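PDB 1NFG: D-hydantoinase from Ralstonia pickettii, which uses two zinc ions per subunit and probably catalyses the stereospecific hydrolysis of the cyclic amide bond of D-hydantoin derivatives. Local coordinates for residues A[67-72]-A[314-319]; A[175-180]-A[230-235]; A[224-229]-A[253-258]; A[336-341]-A[410-415]. All coordinates share one frame; numbering follows the deposited sequence.

Contact 1: A[67-72]-A[314-319]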
loop_
_atom_site.group_PDB
_atom_site.type_symbol
_atom_site.label_atom_id
_atom_site.label_comp_id
_atom_site.label_asym_id
_atom_site.label_seq_id
_atom_site.Cartn_x
_atom_site.Cartn_y
_atom_site.Cartn_z
ATOM N N THR A 67 3.978 -41.735 16.145
ATOM C CA THR A 67 5.047 -42.198 15.261
ATOM C C THR A 67 6.267 -41.269 15.333
ATOM O O THR A 67 6.138 -40.075 15.621
ATOM C CB THR A 67 4.556 -42.295 13.793
ATOM O OG1 THR A 67 5.579 -42.883 12.981
ATOM C CG2 THR A 67 4.220 -40.917 13.244
ATOM N N GLN A 68 7.449 -41.822 15.073
ATOM C CA GLN A 68 8.682 -41.043 15.119
ATOM C C GLN A 68 9.228 -40.704 13.742
ATOM O O GLN A 68 8.970 -41.409 12.766
ATOM C CB GLN A 68 9.759 -41.796 15.888
ATOM C CG GLN A 68 9.378 -42.162 17.296
ATOM C CD GLN A 68 10.562 -42.686 18.076
ATOM O OE1 GLN A 68 11.526 -41.957 18.321
ATOM N NE2 GLN A 68 10.504 -43.958 18.464
ATOM N N SER A 69 9.999 -39.624 13.681
ATOM C CA SER A 69 10.603 -39.176 12.435
ATOM C C SER A 69 11.734 -40.102 12.002
ATOM O O SER A 69 12.418 -40.701 12.835
ATOM C CB SER A 69 11.130 -37.750 12.597
ATOM O OG SER A 69 11.934 -37.629 13.757
ATOM N N ALA A 70 11.923 -40.215 10.693
ATOM C CA ALA A 70 12.959 -41.069 10.134
ATOM C C ALA A 70 14.350 -40.670 10.626
ATOM O O ALA A 70 15.168 -41.528 10.946
ATOM C CB ALA A 70 12.903 -41.018 8.616
ATOM N N ASP A 71 14.615 -39.369 10.680
ATOM C CA ASP A 71 15.907 -38.882 11.138
ATOM C C ASP A 71 15.944 -38.716 12.640
ATOM O O ASP A 71 14.917 -38.503 13.281
ATOM C CB ASP A 71 16.257 -37.526 10.506
ATOM C CG ASP A 71 17.028 -37.663 9.213
ATOM O OD1 ASP A 71 17.787 -38.644 9.068
ATOM O OD2 ASP A 71 16.889 -36.776 8.348
ATOM N N THR A 72 17.148 -38.812 13.190
ATOM C CA THR A 72 17.379 -38.634 14.615
ATOM C C THR A 72 18.387 -37.502 14.701
ATOM O O THR A 72 18.886 -37.036 13.680
ATOM C CB THR A 72 17.998 -39.890 15.263
ATOM O OG1 THR A 72 19.242 -40.199 14.619
ATOM C CG2 THR A 72 17.053 -41.073 15.140
ATOM N N HIS A 314 13.725 -28.438 8.279
ATOM C CA HIS A 314 13.988 -29.851 8.033
ATOM C C HIS A 314 13.122 -30.816 8.848
ATOM O O HIS A 314 13.079 -30.757 10.084
ATOM C CB HIS A 314 15.469 -30.156 8.305
ATOM C CG HIS A 314 15.847 -31.585 8.067
ATOM N ND1 HIS A 314 16.098 -32.088 6.808
ATOM C CD2 HIS A 314 15.979 -32.628 8.922
ATOM C CE1 HIS A 314 16.367 -33.380 6.897
ATOM N NE2 HIS A 314 16.300 -33.732 8.170
ATOM N N CYS A 315 12.444 -31.703 8.128
ATOM C CA CYS A 315 11.592 -32.725 8.721
ATOM C C CYS A 315 11.911 -34.049 8.034
ATOM O O CYS A 315 12.489 -34.070 6.946
ATOM C CB CYS A 315 10.114 -32.388 8.522
ATOM S SG CYS A 315 9.548 -31.002 9.512
ATOM N N SER A 316 11.531 -35.154 8.662
ATOM C CA SER A 316 11.811 -36.455 8.083
ATOM C C SER A 316 10.648 -37.428 8.191
ATOM O O SER A 316 10.562 -38.208 9.137
ATOM C CB SER A 316 13.063 -37.047 8.738
ATOM O OG SER A 316 13.088 -36.762 10.131
ATOM N N TRP A 317 9.744 -37.372 7.219
ATOM C CA TRP A 317 8.607 -38.276 7.197
ATOM C C TRP A 317 8.765 -39.151 5.962
ATOM O O TRP A 317 8.541 -38.700 4.839
ATOM C CB TRP A 317 7.298 -37.496 7.123
ATOM C CG TRP A 317 7.082 -36.580 8.280
ATOM C CD1 TRP A 317 6.852 -35.236 8.224
ATOM C CD2 TRP A 317 7.076 -36.931 9.669
ATOM N NE1 TRP A 317 6.707 -34.726 9.491
ATOM C CE2 TRP A 317 6.840 -35.743 10.398
ATOM C CE3 TRP A 317 7.249 -38.131 10.369
ATOM C CZ2 TRP A 317 6.770 -35.719 11.798
ATOM C CZ3 TRP A 317 7.180 -38.109 11.763
ATOM C CH2 TRP A 317 6.943 -36.909 12.461
ATOM N N LEU A 318 9.174 -40.396 6.176
ATOM C CA LEU A 318 9.375 -41.334 5.084
ATOM C C LEU A 318 8.229 -41.262 4.100
ATOM O O LEU A 318 7.062 -41.222 4.490
ATOM C CB LEU A 318 9.484 -42.762 5.615
ATOM C CG LEU A 318 10.648 -43.089 6.546
ATOM C CD1 LEU A 318 10.509 -44.531 6.999
ATOM C CD2 LEU A 318 11.976 -42.871 5.831
ATOM N N PHE A 319 8.563 -41.236 2.817
ATOM C CA PHE A 319 7.533 -41.189 1.805
ATOM C C PHE A 319 6.707 -42.457 1.942
ATOM O O PHE A 319 5.481 -42.425 1.827
ATOM C CB PHE A 319 8.144 -41.123 0.409
ATOM C CG PHE A 319 7.127 -41.178 -0.688
ATOM C CD1 PHE A 319 6.074 -40.266 -0.721
ATOM C CD2 PHE A 319 7.213 -42.141 -1.685
ATOM C CE1 PHE A 319 5.119 -40.316 -1.733
ATOM C CE2 PHE A 319 6.263 -42.200 -2.702
ATOM C CZ PHE A 319 5.213 -41.285 -2.727
#

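Contact 2: A[175-180]-A[230-235]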
loop_
_atom_site.group_PDB
_atom_site.type_symbol
_atom_site.label_atom_id
_atom_site.label_comp_id
_atom_site.label_asym_id
_atom_site.label_seq_id
_atom_site.Cartn_x
_atom_site.Cartn_y
_atom_site.Cartn_z
ATOM N N GLY A 175 14.546 -10.449 27.681
ATOM C CA GLY A 175 15.393 -10.155 26.541
ATOM C C GLY A 175 15.443 -11.313 25.565
ATOM O O GLY A 175 16.511 -11.684 25.088
ATOM N N SER A 176 14.288 -11.899 25.270
ATOM C CA SER A 176 14.231 -13.017 24.338
ATOM C C SER A 176 13.488 -12.632 23.070
ATOM O O SER A 176 12.909 -11.550 22.983
ATOM C CB SER A 176 13.551 -14.220 24.990
ATOM O OG SER A 176 14.323 -14.693 26.077
ATOM N N LEU A 177 13.503 -13.531 22.093
ATOM C CA LEU A 177 12.838 -13.284 20.826
ATOM C C LEU A 177 11.734 -14.303 20.553
ATOM O O LEU A 177 11.977 -15.509 20.542
ATOM C CB LEU A 177 13.857 -13.331 19.682
ATOM C CG LEU A 177 13.292 -13.178 18.267
ATOM C CD1 LEU A 177 12.825 -11.754 18.067
ATOM C CD2 LEU A 177 14.346 -13.546 17.244
ATOM N N VAL A 178 10.522 -13.814 20.321
ATOM C CA VAL A 178 9.410 -14.703 20.034
ATOM C C VAL A 178 9.374 -15.046 18.545
ATOM O O VAL A 178 9.474 -14.170 17.694
ATOM C CB VAL A 178 8.063 -14.060 20.431
ATOM C CG1 VAL A 178 6.918 -14.970 20.038
ATOM C CG2 VAL A 178 8.038 -13.794 21.924
ATOM N N MET A 179 9.246 -16.332 18.246
ATOM C CA MET A 179 9.166 -16.814 16.879
ATOM C C MET A 179 7.748 -17.341 16.707
ATOM O O MET A 179 7.155 -17.845 17.664
ATOM C CB MET A 179 10.158 -17.946 16.664
ATOM C CG MET A 179 11.587 -17.570 16.978
ATOM S SD MET A 179 12.680 -18.962 16.701
ATOM C CE MET A 179 12.786 -19.536 18.315
ATOM N N VAL A 180 7.195 -17.239 15.503
ATOM C CA VAL A 180 5.837 -17.712 15.307
ATOM C C VAL A 180 5.521 -18.299 13.941
ATOM O O VAL A 180 5.954 -17.789 12.911
ATOM C CB VAL A 180 4.813 -16.579 15.604
ATOM C CG1 VAL A 180 5.156 -15.350 14.817
ATOM C CG2 VAL A 180 3.416 -17.031 15.249
ATOM N N ASN A 230 4.916 -4.166 22.043
ATOM C CA ASN A 230 6.111 -3.392 21.730
ATOM C C ASN A 230 7.318 -4.303 21.934
ATOM O O ASN A 230 8.229 -4.012 22.707
ATOM C CB ASN A 230 6.226 -2.173 22.640
ATOM C CG ASN A 230 7.413 -1.307 22.284
ATOM O OD1 ASN A 230 7.856 -0.489 23.089
ATOM N ND2 ASN A 230 7.937 -1.479 21.066
ATOM N N ALA A 231 7.307 -5.411 21.212
ATOM C CA ALA A 231 8.354 -6.401 21.316
ATOM C C ALA A 231 8.831 -6.869 19.956
ATOM O O ALA A 231 8.116 -6.766 18.961
ATOM C CB ALA A 231 7.833 -7.595 22.099
ATOM N N PRO A 232 10.062 -7.383 19.895
ATOM C CA PRO A 232 10.590 -7.872 18.623
ATOM C C PRO A 232 9.946 -9.227 18.369
ATOM O O PRO A 232 9.647 -9.955 19.314
ATOM C CB PRO A 232 12.084 -7.991 18.899
ATOM C CG PRO A 232 12.113 -8.354 20.365
ATOM C CD PRO A 232 11.101 -7.402 20.942
ATOM N N ILE A 233 9.728 -9.563 17.104
ATOM C CA ILE A 233 9.122 -10.840 16.760
ATOM C C ILE A 233 9.787 -11.363 15.497
ATOM O O ILE A 233 10.277 -10.583 14.678
ATOM C CB ILE A 233 7.598 -10.693 16.543
ATOM C CG1 ILE A 233 6.962 -12.064 16.359
ATOM C CG2 ILE A 233 7.320 -9.829 15.327
ATOM C CD1 ILE A 233 5.460 -12.037 16.402
ATOM N N TYR A 234 9.802 -12.683 15.345
ATOM C CA TYR A 234 10.435 -13.320 14.206
ATOM C C TYR A 234 9.445 -14.242 13.503
ATOM O O TYR A 234 8.986 -15.224 14.083
ATOM C CB TYR A 234 11.652 -14.099 14.711
ATOM C CG TYR A 234 12.485 -14.816 13.667
ATOM C CD1 TYR A 234 12.099 -16.058 13.170
ATOM C CD2 TYR A 234 13.704 -14.281 13.232
ATOM C CE1 TYR A 234 12.914 -16.760 12.267
ATOM C CE2 TYR A 234 14.527 -14.970 12.335
ATOM C CZ TYR A 234 14.127 -16.209 11.860
ATOM O OH TYR A 234 14.939 -16.908 10.996
ATOM N N ILE A 235 9.104 -13.924 12.258
ATOM C CA ILE A 235 8.163 -14.750 11.527
ATOM C C ILE A 235 8.910 -15.821 10.753
ATOM O O ILE A 235 9.685 -15.519 9.842
ATOM C CB ILE A 235 7.279 -13.904 10.550
ATOM C CG1 ILE A 235 6.129 -13.229 11.303
ATOM C CG2 ILE A 235 6.627 -14.814 9.506
ATOM C CD1 ILE A 235 6.533 -12.387 12.462
#

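Contact 3: A[224-229]-A[253-258]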
loop_
_atom_site.group_PDB
_atom_site.type_symbol
_atom_site.label_atom_id
_atom_site.label_comp_id
_atom_site.label_asym_id
_atom_site.label_seq_id
_atom_site.Cartn_x
_atom_site.Cartn_y
_atom_site.Cartn_z
ATOM N N ALA A 224 0.940 -7.410 14.649
ATOM C CA ALA A 224 0.127 -6.411 15.338
ATOM C C ALA A 224 0.268 -6.590 16.850
ATOM O O ALA A 224 0.425 -5.619 17.603
ATOM C CB ALA A 224 -1.329 -6.556 14.925
ATOM N N LEU A 225 0.209 -7.846 17.288
ATOM C CA LEU A 225 0.349 -8.166 18.703
ATOM C C LEU A 225 1.737 -7.761 19.185
ATOM O O LEU A 225 1.894 -7.222 20.287
ATOM C CB LEU A 225 0.111 -9.666 18.928
ATOM C CG LEU A 225 -1.290 -10.096 19.396
ATOM C CD1 LEU A 225 -2.311 -8.971 19.207
ATOM C CD2 LEU A 225 -1.702 -11.356 18.641
ATOM N N ALA A 226 2.748 -8.016 18.357
ATOM C CA ALA A 226 4.114 -7.640 18.708
ATOM C C ALA A 226 4.159 -6.118 18.867
ATOM O O ALA A 226 4.790 -5.597 19.786
ATOM C CB ALA A 226 5.077 -8.091 17.626
ATOM N N GLU A 227 3.468 -5.409 17.979
ATOM C CA GLU A 227 3.422 -3.953 18.038
ATOM C C GLU A 227 2.804 -3.474 19.348
ATOM O O GLU A 227 3.304 -2.530 19.970
ATOM C CB GLU A 227 2.600 -3.392 16.873
ATOM C CG GLU A 227 2.812 -1.903 16.649
ATOM C CD GLU A 227 1.971 -1.347 15.514
ATOM O OE1 GLU A 227 1.655 -2.098 14.562
ATOM O OE2 GLU A 227 1.639 -0.143 15.566
ATOM N N ILE A 228 1.707 -4.119 19.751
ATOM C CA ILE A 228 0.994 -3.771 20.987
ATOM C C ILE A 228 1.874 -3.978 22.213
ATOM O O ILE A 228 1.962 -3.109 23.080
ATOM C CB ILE A 228 -0.290 -4.627 21.164
ATOM C CG1 ILE A 228 -1.286 -4.314 20.046
ATOM C CG2 ILE A 228 -0.917 -4.360 22.527
ATOM C CD1 ILE A 228 -1.830 -2.908 20.100
ATOM N N VAL A 229 2.508 -5.140 22.295
ATOM C CA VAL A 229 3.383 -5.428 23.419
ATOM C C VAL A 229 4.655 -4.610 23.270
ATOM O O VAL A 229 5.368 -4.369 24.242
ATOM C CB VAL A 229 3.758 -6.922 23.476
ATOM C CG1 VAL A 229 4.785 -7.161 24.563
ATOM C CG2 VAL A 229 2.511 -7.755 23.735
ATOM N N ARG A 253 5.927 0.539 10.016
ATOM C CA ARG A 253 5.282 1.155 11.166
ATOM C C ARG A 253 6.253 1.256 12.331
ATOM O O ARG A 253 5.938 1.859 13.347
ATOM C CB ARG A 253 4.080 0.334 11.615
ATOM C CG ARG A 253 3.073 0.051 10.530
ATOM C CD ARG A 253 1.708 -0.181 11.135
ATOM N NE ARG A 253 1.640 -1.402 11.928
ATOM C CZ ARG A 253 1.475 -2.618 11.413
ATOM N NH1 ARG A 253 1.366 -2.776 10.099
ATOM N NH2 ARG A 253 1.402 -3.674 12.216
ATOM N N GLY A 254 7.426 0.644 12.201
ATOM C CA GLY A 254 8.393 0.700 13.281
ATOM C C GLY A 254 8.420 -0.554 14.144
ATOM O O GLY A 254 9.127 -0.615 15.157
ATOM N N VAL A 255 7.646 -1.560 13.755
ATOM C CA VAL A 255 7.620 -2.798 14.511
ATOM C C VAL A 255 8.942 -3.515 14.275
ATOM O O VAL A 255 9.398 -3.629 13.138
ATOM C CB VAL A 255 6.451 -3.717 14.051
ATOM C CG1 VAL A 255 6.531 -5.070 14.753
ATOM C CG2 VAL A 255 5.115 -3.052 14.354
ATOM N N ARG A 256 9.571 -3.984 15.344
ATOM C CA ARG A 256 10.822 -4.708 15.188
ATOM C C ARG A 256 10.456 -6.096 14.703
ATOM O O ARG A 256 10.525 -7.069 15.449
ATOM C CB ARG A 256 11.570 -4.781 16.515
ATOM C CG ARG A 256 12.093 -3.430 16.980
ATOM C CD ARG A 256 12.730 -3.549 18.348
ATOM N NE ARG A 256 11.747 -3.768 19.411
ATOM C CZ ARG A 256 12.050 -4.221 20.626
ATOM N NH1 ARG A 256 13.311 -4.513 20.933
ATOM N NH2 ARG A 256 11.093 -4.372 21.537
ATOM N N ALA A 257 10.047 -6.172 13.442
ATOM C CA ALA A 257 9.646 -7.433 12.842
ATOM C C ALA A 257 10.776 -8.026 12.026
ATOM O O ALA A 257 11.407 -7.329 11.229
ATOM C CB ALA A 257 8.430 -7.218 11.957
ATOM N N LEU A 258 11.032 -9.313 12.235
ATOM C CA LEU A 258 12.078 -10.014 11.508
ATOM C C LEU A 258 11.381 -11.161 10.826
ATOM O O LEU A 258 10.322 -11.583 11.275
ATOM C CB LEU A 258 13.135 -10.574 12.459
ATOM C CG LEU A 258 13.623 -9.647 13.570
ATOM C CD1 LEU A 258 14.675 -10.359 14.385
ATOM C CD2 LEU A 258 14.184 -8.365 12.969
#

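Contact 4: A[336-341]-A[410-415]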
loop_
_atom_site.group_PDB
_atom_site.type_symbol
_atom_site.label_atom_id
_atom_site.label_comp_id
_atom_site.label_asym_id
_atom_site.label_seq_id
_atom_site.Cartn_x
_atom_site.Cartn_y
_atom_site.Cartn_z
ATOM N N GLY A 336 5.707 -31.744 6.383
ATOM C CA GLY A 336 7.143 -31.569 6.477
ATOM C C GLY A 336 7.937 -32.231 5.379
ATOM O O GLY A 336 7.525 -33.256 4.832
ATOM N N ALA A 337 9.083 -31.633 5.058
ATOM C CA ALA A 337 9.983 -32.153 4.032
ATOM C C ALA A 337 11.435 -31.960 4.481
ATOM O O ALA A 337 11.749 -31.039 5.235
ATOM C CB ALA A 337 9.741 -31.444 2.707
ATOM N N PRO A 338 12.339 -32.831 4.015
ATOM C CA PRO A 338 13.757 -32.760 4.371
ATOM C C PRO A 338 14.549 -31.746 3.546
ATOM O O PRO A 338 14.163 -31.403 2.428
ATOM C CB PRO A 338 14.229 -34.183 4.120
ATOM C CG PRO A 338 13.475 -34.535 2.868
ATOM C CD PRO A 338 12.073 -34.002 3.158
ATOM N N GLY A 339 15.664 -31.279 4.100
ATOM C CA GLY A 339 16.492 -30.332 3.380
ATOM C C GLY A 339 17.685 -29.756 4.124
ATOM O O GLY A 339 18.378 -28.906 3.579
ATOM N N VAL A 340 17.947 -30.204 5.348
ATOM C CA VAL A 340 19.072 -29.655 6.106
ATOM C C VAL A 340 20.399 -29.801 5.364
ATOM O O VAL A 340 21.282 -28.952 5.489
ATOM C CB VAL A 340 19.204 -30.311 7.513
ATOM C CG1 VAL A 340 19.772 -31.718 7.395
ATOM C CG2 VAL A 340 20.073 -29.443 8.412
ATOM N N GLU A 341 20.531 -30.864 4.576
ATOM C CA GLU A 341 21.769 -31.097 3.842
ATOM C C GLU A 341 21.886 -30.284 2.559
ATOM O O GLU A 341 22.949 -29.747 2.256
ATOM C CB GLU A 341 21.928 -32.580 3.494
ATOM C CG GLU A 341 23.359 -32.941 3.088
ATOM C CD GLU A 341 23.541 -34.406 2.743
ATOM O OE1 GLU A 341 23.001 -35.271 3.467
ATOM O OE2 GLU A 341 24.237 -34.694 1.746
ATOM N N MET A 410 16.377 -40.515 5.360
ATOM C CA MET A 410 15.157 -40.398 4.558
ATOM C C MET A 410 15.140 -41.239 3.290
ATOM O O MET A 410 16.186 -41.659 2.797
ATOM C CB MET A 410 14.907 -38.936 4.193
ATOM C CG MET A 410 14.234 -38.149 5.296
ATOM S SD MET A 410 12.597 -38.806 5.656
ATOM C CE MET A 410 11.643 -38.048 4.355
ATOM N N ASP A 411 13.942 -41.478 2.760
ATOM C CA ASP A 411 13.793 -42.272 1.544
ATOM C C ASP A 411 13.603 -41.432 0.281
ATOM O O ASP A 411 13.283 -41.961 -0.782
ATOM C CB ASP A 411 12.646 -43.279 1.698
ATOM C CG ASP A 411 11.318 -42.619 2.022
ATOM O OD1 ASP A 411 11.313 -41.601 2.751
ATOM O OD2 ASP A 411 10.275 -43.138 1.561
ATOM N N TYR A 412 13.805 -40.121 0.403
ATOM C CA TYR A 412 13.699 -39.220 -0.743
ATOM C C TYR A 412 14.264 -37.837 -0.430
ATOM O O TYR A 412 14.484 -37.487 0.733
ATOM C CB TYR A 412 12.242 -39.078 -1.219
ATOM C CG TYR A 412 11.387 -38.129 -0.403
ATOM C CD1 TYR A 412 10.755 -38.551 0.767
ATOM C CD2 TYR A 412 11.212 -36.803 -0.802
ATOM C CE1 TYR A 412 9.965 -37.674 1.521
ATOM C CE2 TYR A 412 10.429 -35.918 -0.057
ATOM C CZ TYR A 412 9.808 -36.358 1.102
ATOM O OH TYR A 412 9.036 -35.483 1.837
ATOM N N SER A 413 14.508 -37.064 -1.486
ATOM C CA SER A 413 15.013 -35.700 -1.359
ATOM C C SER A 413 14.014 -34.744 -2.006
ATOM O O SER A 413 13.404 -35.071 -3.028
ATOM C CB SER A 413 16.364 -35.553 -2.052
ATOM O OG SER A 413 16.768 -34.194 -2.046
ATOM N N SER A 414 13.846 -33.571 -1.404
ATOM C CA SER A 414 12.919 -32.574 -1.929
ATOM C C SER A 414 13.480 -31.971 -3.210
ATOM O O SER A 414 12.756 -31.357 -3.995
ATOM C CB SER A 414 12.709 -31.462 -0.905
ATOM O OG SER A 414 12.297 -31.991 0.342
ATOM N N TYR A 415 14.777 -32.170 -3.416
ATOM C CA TYR A 415 15.465 -31.630 -4.578
ATOM C C TYR A 415 16.026 -32.726 -5.469
ATOM O O TYR A 415 17.038 -32.541 -6.147
ATOM C CB TYR A 415 16.572 -30.696 -4.096
ATOM C CG TYR A 415 16.046 -29.699 -3.095
ATOM C CD1 TYR A 415 15.300 -28.594 -3.509
ATOM C CD2 TYR A 415 16.206 -29.913 -1.724
ATOM C CE1 TYR A 415 14.717 -27.726 -2.581
ATOM C CE2 TYR A 415 15.625 -29.054 -0.788
ATOM C CZ TYR A 415 14.882 -27.962 -1.224
ATOM O OH TYR A 415 14.313 -27.112 -0.305
HETATM O O HOH W 1 15.489 -32.860 0.699
#

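Contact 1: A[67-72]-A[314-319]
H314 reaches D71 with the far nitrogen of its imidazole: NE2 donates to D71 OD2 over 3.1 Å, with the oxygen in the ring plane. The bond comes from the anti side of the carboxylate, 20° out of its plane. CG of H314 stands anti to the backbone N (chi1 -179°), which brings the ring across to D71, while ND1 on the other side bonds to G339 N.

S316 contributes both its backbone and its side chain. Its O accepts from A70 N at 2.9 Å, and its OG, small and close to the backbone, accepts from D71 N at 3.1 Å. W317 then swings its indole back beside the first segment, where CZ3 lies 3.6 Å from S69 CA in an oblique approach. L318 adds an apolar touch, CD2 to A70 CB at 3.5 Å, a methyl-to-methyl contact that suits two apolar residues.

Two successive amides and one carboxylate of the segment 67-72 are thus tied to the loop following D313, a zinc ligand. Aspartate suits its place because both oxygens are used: OD2 accepts from H314 and N408, and OD1 from T75 and A409, so the carboxylate's orientation is set from several sides.

Contact 2: A[175-180]-A[230-235]
Y234 faces L177 and M179 across two neighbouring parallel strands. Its CB sits 3.7 Å from L177 CD2 and equally far from V178 O. With CG anti to the backbone N (chi1 -178°), the ring runs out past both side chains, which lie on the same side of its plane: the ring's CD2 passes CD2 of L177, and its CD1 approaches M179 CG at 4.1 Å. Beyond, M179 SD lies 5.3 Å from the ring centroid, an oblique Met-aromatic contact, the methionine chain bending at chi3. At the tip, OH bonds to E260, so the buried hydroxyl has a polar partner, and F373 meets the ring edge-to-face.

The strands 178-180 and 233-235 are adjacent staves of the TIM barrel, joined through the intervening helices, and each runs directly toward a zinc ligand, H181 or H237. Their backbones are stitched by Y234 N to V178 O (2.8 Å) and V180 N to Y234 O (3.0 Å), so the N-H and C=O of Y234 bond to V178 and V180 of the same strand.

On the other face, beta-branched residues fill the space toward the helices. V180 CG1 touches I233 CD1 at 3.7 Å, and I233 in turn packs on A222, L223 and A226 of helix 212-229. Ahead of the strands, P232 lays its ring carbon CB against L177 CD1.

Contact 3: A[224-229]-A[253-258]
The outer helical layer of the TIM barrel is tied here to the turn that leads from helix 241-253 into strand 257-262, with E227 of helix 212-229 meeting R253 and V255. E227 reaches out with CG anti to the backbone N (chi1 -164°) and the chain extended beyond it, which carries the carboxylate to R253. There R253 grips a single oxygen with two nitrogens, side-on: NE lies 2.7 Å and NH2 2.8 Å from E227 OE1. The oxygen sits in the guanidinium plane, but the carboxylate is turned 34° against it. NE comes in on the syn side of OE1, well tilted out of the carboxylate plane, whereas NH2 arrives almost in line with the C-O bond. R253 can curl in this way because its long chain bends at chi3.

After R253 the chain leaves the helix, and G254 makes the exit. Its positive phi (100°) closes helix 241-253 in a Schellman motif, a backbone shape that glycine adopts readily. The next residue, V255, turns its CB toward helix 212-229: CG2 lies against the aliphatic stem of E227, 3.4 Å from CG, and CG1 is 4.4 Å from A226 CB. A small alanine suits that position, since its methyl also packs on I233 of the neighbouring strand. R256 follows as the centre of an inverse gamma turn, with a weak bond from A257 N to V255 O.

The helix also faces a second subunit, whose E217 packs on A224 and whose L191 packs on I228. R213 of that subunit approaches the same carboxylate, as a long, weak ion pair with E227.

Contact 4: A[336-341]-A[410-415]
Just beyond N335, a probable substrate-binding residue, the loop of the active-site region rests P338 on Y412, M410 and S414. S414 OG donates to P338 O at 2.9 Å, in the carbonyl plane and on a lone pair. Here OG stands beside the backbone N of S414 (chi1 -54°), aimed across the gap. A water adds a second link: it donates to the same P338 O at 2.6 Å and accepts from S414 N. Serine suits the place because its short hydroxyl reaches the carbonyl while its amide binds the water on the same oxygen.

The proline ring fills the apolar part. CD lies 3.9 Å from Y412 CZ, with the pyrrolidine and the phenol crossing at about a right angle, and CB touches M410 CG at 4.1 Å. Y412 OH makes a weak bond to K282 O.

The far end of the segment 410-415 is shaped by an ST turn, in which S413 OG accepts from Y415 N at 3.2 Å; the same hydroxyl bonds to E342. The ring of Y415, the last residue of the turn, has S414 CB over one face, and its edge points at G339 CA, 4.4 Å from CE2. Glycine allows the chain to pass beside the aromatic edge without a side chain between them. At the start of 336-341, G336 O is held by K323, while A337 CB lies 3.5 Å from S414 OG.

How the contacts relate
The four contacts form two pairs. Contacts 1 and 4 have centres about 9 Å apart and touch: F319 N bonds to D411 OD1, and one long loop after strand 310-311 supplies a segment to each. Contacts 2 and 3 also have centres about 9 Å apart, in the TIM barrel: the helix of contact 3 leads into strand 233-235 of contact 2, and that strand pairs with 257-262 of contact 3 (I233 O with L258 N, I235 N with L258 O). Their segments alternate along the chain. Both lie nested within the loop closed by contact 1, with contact 4 following. Centres of contacts 1 and 3 are about 35 Å apart, on opposite sides of the chain's centre. Contacts 1, 2 and 4 come near the zinc site, whereas contact 3 looks outward to a second subunit.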